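Local coordinates for regulator of polyketide synthase expression (Bifidobacterium adolescentis, PDB 3ONQ), which is of unknown function but probably acts as a transcriptional regulator that binds DNA through a PucR-type C-terminal helix-turn-helix domain, at residues L165-A170 / D243-Y248. Residues are numbered along the deposited sequence; the frame is centred on the assembly and turned at random.
Sequences LLPERA and DPRDAY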
loop_
_atom_site.group_PDB
_atom_site.type_symbol
_atom_site.label_atom_id
_atom_site.label_comp_id
_atom_site.label_asym_id
_atom_site.label_seq_id
_atom_site.Cartn_x
_atom_site.Cartn_y
_atom_site.Cartn_z
ATOM N N LEU B 165 -10.012 18.719 -13.996
ATOM C CA LEU B 165 -8.749 19.422 -13.783
ATOM C C LEU B 165 -7.463 18.581 -13.704
ATOM O O LEU B 165 -6.541 18.940 -12.997
ATOM C CB LEU B 165 -8.867 20.328 -12.566
ATOM C CG LEU B 165 -9.745 21.537 -12.853
ATOM C CD1 LEU B 165 -10.475 21.975 -11.633
ATOM C CD2 LEU B 165 -8.919 22.658 -13.419
ATOM N N LEU B 166 -7.418 17.454 -14.400
ATOM C CA LEU B 166 -6.298 16.519 -14.260
ATOM C C LEU B 166 -4.918 17.157 -14.435
ATOM O O LEU B 166 -4.051 17.025 -13.568
ATOM C CB LEU B 166 -6.455 15.319 -15.204
ATOM C CG LEU B 166 -7.504 14.296 -14.783
ATOM C CD1 LEU B 166 -7.540 13.112 -15.733
ATOM C CD2 LEU B 166 -7.182 13.832 -13.380
ATOM N N PRO B 167 -4.701 17.843 -15.566
ATOM C CA PRO B 167 -3.331 18.339 -15.748
ATOM C C PRO B 167 -2.922 19.381 -14.702
ATOM O O PRO B 167 -1.806 19.309 -14.173
ATOM C CB PRO B 167 -3.326 18.914 -17.181
ATOM C CG PRO B 167 -4.764 18.949 -17.631
ATOM C CD PRO B 167 -5.579 18.075 -16.726
ATOM N N GLU B 168 -3.797 20.332 -14.400
ATOM C CA GLU B 168 -3.467 21.330 -13.387
ATOM C C GLU B 168 -3.227 20.666 -12.018
ATOM O O GLU B 168 -2.316 21.053 -11.273
ATOM C CB GLU B 168 -4.563 22.392 -13.293
ATOM C CG GLU B 168 -4.702 23.242 -14.544
ATOM C CD GLU B 168 -5.449 22.545 -15.676
ATOM O OE1 GLU B 168 -6.031 21.457 -15.467
ATOM O OE2 GLU B 168 -5.458 23.106 -16.780
ATOM N N ARG B 169 -4.035 19.657 -11.698
ATOM C CA ARG B 169 -3.834 18.905 -10.465
ATOM C C ARG B 169 -2.488 18.208 -10.483
ATOM O O ARG B 169 -1.752 18.234 -9.495
ATOM C CB ARG B 169 -4.959 17.886 -10.254
ATOM C CG ARG B 169 -6.280 18.529 -9.829
ATOM C CD ARG B 169 -7.432 17.533 -9.919
ATOM N NE ARG B 169 -7.114 16.287 -9.220
ATOM C CZ ARG B 169 -7.830 15.172 -9.329
ATOM N NH1 ARG B 169 -8.928 15.164 -10.085
ATOM N NH2 ARG B 169 -7.463 14.072 -8.675
ATOM N N ALA B 170 -2.161 17.580 -11.607
ATOM C CA ALA B 170 -0.859 16.936 -11.740
ATOM C C ALA B 170 0.279 17.943 -11.562
ATOM O O ALA B 170 1.269 17.654 -10.875
ATOM C CB ALA B 170 -0.750 16.191 -13.066
ATOM N N ASP B 243 -10.818 19.320 -29.647
ATOM C CA ASP B 243 -11.142 20.425 -28.742
ATOM C C ASP B 243 -9.895 20.932 -28.024
ATOM O O ASP B 243 -9.162 20.148 -27.434
ATOM C CB ASP B 243 -12.180 19.988 -27.714
ATOM C CG ASP B 243 -12.501 21.085 -26.722
ATOM O OD1 ASP B 243 -11.771 21.221 -25.722
ATOM O OD2 ASP B 243 -13.480 21.819 -26.949
ATOM N N PRO B 244 -9.660 22.249 -28.055
ATOM C CA PRO B 244 -8.426 22.811 -27.483
ATOM C C PRO B 244 -8.208 22.426 -26.002
ATOM O O PRO B 244 -7.074 22.157 -25.601
ATOM C CB PRO B 244 -8.623 24.324 -27.627
ATOM C CG PRO B 244 -9.587 24.470 -28.750
ATOM C CD PRO B 244 -10.509 23.278 -28.680
ATOM N N ARG B 245 -9.262 22.395 -25.201
ATOM C CA ARG B 245 -9.096 22.009 -23.801
ATOM C C ARG B 245 -8.689 20.548 -23.702
ATOM O O ARG B 245 -7.718 20.221 -23.031
ATOM C CB ARG B 245 -10.366 22.265 -22.993
ATOM C CG ARG B 245 -10.362 21.602 -21.624
ATOM C CD ARG B 245 -9.221 22.115 -20.740
ATOM N NE ARG B 245 -9.165 21.404 -19.463
ATOM C CZ ARG B 245 -8.183 21.531 -18.573
ATOM N NH1 ARG B 245 -7.174 22.354 -18.801
ATOM N NH2 ARG B 245 -8.213 20.840 -17.448
ATOM N N ASP B 246 -9.408 19.671 -24.400
ATOM C CA ASP B 246 -9.123 18.237 -24.320
ATOM C C ASP B 246 -7.739 17.912 -24.867
ATOM O O ASP B 246 -7.053 17.021 -24.353
ATOM C CB ASP B 246 -10.175 17.411 -25.085
ATOM C CG ASP B 246 -11.555 17.502 -24.472
ATOM O OD1 ASP B 246 -11.799 18.410 -23.650
ATOM O OD2 ASP B 246 -12.400 16.656 -24.813
ATOM N N ALA B 247 -7.345 18.614 -25.928
ATOM C CA ALA B 247 -6.043 18.387 -26.550
ATOM C C ALA B 247 -4.920 18.686 -25.555
ATOM O O ALA B 247 -3.906 17.994 -25.513
ATOM C CB ALA B 247 -5.888 19.244 -27.832
ATOM N N TYR B 248 -5.107 19.721 -24.752
ATOM C CA TYR B 248 -4.149 20.021 -23.697
ATOM C C TYR B 248 -4.101 18.878 -22.668
ATOM O O TYR B 248 -3.022 18.467 -22.248
ATOM C CB TYR B 248 -4.484 21.353 -23.034
ATOM C CG TYR B 248 -3.677 21.612 -21.789
ATOM C CD1 TYR B 248 -2.323 21.892 -21.861
ATOM C CD2 TYR B 248 -4.269 21.572 -20.541
ATOM C CE1 TYR B 248 -1.582 22.122 -20.717
ATOM C CE2 TYR B 248 -3.545 21.808 -19.402
ATOM C CZ TYR B 248 -2.205 22.074 -19.490
ATOM O OH TYR B 248 -1.488 22.306 -18.337
#
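Arg245 NH2 is held by two oxygens: it reaches Glu168 OE1 at 3.0 Å, nearly straight at 171°, and also donates to the carbonyl O of Glu164, just ahead of helix 166-172. Beside it, Arg245 NH1 bonds to Glu168 OE2 at 2.8 Å, on the syn lone pair of that oxygen. The arginine thus grips the carboxylate end-on, one nitrogen to each oxygen, with the two planes only 27° apart. Glu168 gets there by a bend at chi2 (78°) that curls its carboxylate toward the arginine. NH1 also donates to a bound glycerol, probably from the crystallisation liquor. Alongside the salt bridge, Pro167 CG packs 3.6 Å from Tyr248 CE2, while Glu168 OE2 lies 3.5 Å from the same ring carbon. The Tyr248 ring goes on to meet Tyr248 of a second subunit, and Met259 of that subunit packs on Glu168, so the contact borders the interface with a second subunit. With Glu168 cut back to an alanine, the Arg245 guanidinium is likely to lose its counter-charge and, though NH2 could keep the Glu164 carbonyl, to turn more freely. Since Glu168 is buried, the paired bonds probably offset a charge that would be costly to bury alone, and they tie helix 166-172 to the start of helix 244-261, in the helix-turn-helix domain.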